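Local coordinates for protein restriction endonuclease Hpy99I (Helicobacter pylori, PDB 3GOX) that cleaves double-stranded DNA at a pseudopalindromic target site as a type II restriction endonuclease of the beta-beta-alpha-Me class, and binds zinc ions, at residues P185-L188 with E189-I192. Numbering follows the deposited sequence.
Sequences PKFL and EKVI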
loop_
_atom_site.group_PDB
_atom_site.type_symbol
_atom_site.label_atom_id
_atom_site.label_comp_id
_atom_site.label_asym_id
_atom_site.label_seq_id
_atom_site.Cartn_x
_atom_site.Cartn_y
_atom_site.Cartn_z
ATOM N N PRO A 185 -3.278 12.059 -10.840
ATOM C CA PRO A 185 -2.598 11.625 -12.066
ATOM C C PRO A 185 -1.187 12.189 -12.260
ATOM O O PRO A 185 -0.368 11.541 -12.905
ATOM C CB PRO A 185 -3.515 12.152 -13.172
ATOM C CG PRO A 185 -4.850 12.209 -12.547
ATOM C CD PRO A 185 -4.595 12.651 -11.141
ATOM N N LYS A 186 -0.912 13.375 -11.717
ATOM C CA LYS A 186 0.440 13.946 -11.734
ATOM C C LYS A 186 1.475 12.943 -11.216
ATOM O O LYS A 186 2.524 12.749 -11.828
ATOM C CB LYS A 186 0.496 15.231 -10.891
ATOM C CG LYS A 186 1.906 15.734 -10.562
ATOM C CD LYS A 186 1.861 16.925 -9.624
ATOM C CE LYS A 186 3.253 17.335 -9.195
ATOM N NZ LYS A 186 3.226 18.420 -8.176
ATOM N N PHE A 187 1.176 12.301 -10.091
ATOM C CA PHE A 187 2.145 11.395 -9.476
ATOM C C PHE A 187 2.173 10.037 -10.160
ATOM O O PHE A 187 3.201 9.368 -10.180
ATOM C CB PHE A 187 1.917 11.303 -7.959
ATOM C CG PHE A 187 2.161 12.620 -7.256
ATOM C CD1 PHE A 187 3.445 13.155 -7.176
ATOM C CD2 PHE A 187 1.107 13.351 -6.730
ATOM C CE1 PHE A 187 3.663 14.375 -6.579
ATOM C CE2 PHE A 187 1.323 14.581 -6.126
ATOM C CZ PHE A 187 2.603 15.099 -6.054
ATOM N N LEU A 188 1.050 9.642 -10.749
ATOM C CA LEU A 188 1.011 8.410 -11.528
ATOM C C LEU A 188 1.868 8.550 -12.778
ATOM O O LEU A 188 2.575 7.618 -13.164
ATOM C CB LEU A 188 -0.430 8.060 -11.898
ATOM C CG LEU A 188 -1.301 7.735 -10.678
ATOM C CD1 LEU A 188 -2.745 7.718 -11.123
ATOM C CD2 LEU A 188 -0.889 6.425 -10.032
ATOM N N GLU A 189 1.830 9.736 -13.379
ATOM C CA GLU A 189 2.637 10.017 -14.562
ATOM C C GLU A 189 4.117 9.991 -14.186
ATOM O O GLU A 189 4.946 9.483 -14.931
ATOM C CB GLU A 189 2.251 11.361 -15.180
ATOM C CG GLU A 189 0.876 11.363 -15.863
ATOM C CD GLU A 189 0.856 10.674 -17.230
ATOM O OE1 GLU A 189 1.847 9.991 -17.588
ATOM O OE2 GLU A 189 -0.161 10.816 -17.957
ATOM N N LYS A 190 4.428 10.496 -13.003
ATOM C CA LYS A 190 5.790 10.410 -12.486
ATOM C C LYS A 190 6.222 8.954 -12.292
ATOM O O LYS A 190 7.356 8.598 -12.610
ATOM C CB LYS A 190 5.918 11.190 -11.189
ATOM C CG LYS A 190 5.902 12.687 -11.418
ATOM C CD LYS A 190 6.483 13.417 -10.265
ATOM C CE LYS A 190 7.997 13.297 -10.243
ATOM N NZ LYS A 190 8.493 13.618 -8.895
ATOM N N VAL A 191 5.318 8.114 -11.795
ATOM C CA VAL A 191 5.624 6.693 -11.656
ATOM C C VAL A 191 5.937 6.057 -13.017
ATOM O O VAL A 191 6.887 5.296 -13.148
ATOM C CB VAL A 191 4.468 5.905 -11.016
ATOM C CG1 VAL A 191 4.808 4.426 -10.982
ATOM C CG2 VAL A 191 4.149 6.413 -9.599
ATOM N N ILE A 192 5.122 6.369 -14.022
ATOM C CA ILE A 192 5.313 5.820 -15.365
ATOM C C ILE A 192 6.686 6.181 -15.941
ATOM O O ILE A 192 7.402 5.325 -16.463
ATOM C CB ILE A 192 4.190 6.287 -16.326
ATOM C CG1 ILE A 192 2.860 5.630 -15.939
ATOM C CG2 ILE A 192 4.539 5.955 -17.779
ATOM C CD1 ILE A 192 1.676 6.140 -16.755
#
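K190 lies against K186 and F187, one turn back along the C-terminal alpha-helix 185-197 of this beta-beta-alpha-Me endonuclease. Four successive i to i+4 bonds establish the helical geometry, among them E189 N to P185 O at 2.9 Å, with an N-H...O angle of 156°, and K190 N to K186 O at 3.2 Å. Followed outward, K190 CB sits 3.4 Å from F187 O, and CG, beside the backbone N (chi1 -73°), lies 3.4 Å from K186 O. Its CD then approaches the F187 ring obliquely, 4.3 Å from CD1. A bend at chi3 (75°) turns the last part of the chain, and NZ forms a salt bridge with E144 OE2 and a hydrogen bond to P141 O, both of the second subunit. K186 CD stands over one face of the same ring, 4.1 Å from its plane and nearer its margin than its centre, so both lysine chains come from the same side of that plane. F187 packs on C143 of the second subunit, a zinc ligand there, while L188 packs on V191 of that subunit and V191 on its L188, placing this helix at the dimer interface. Within the helix, V191 CG2 rests 3.2 Å from F187 O.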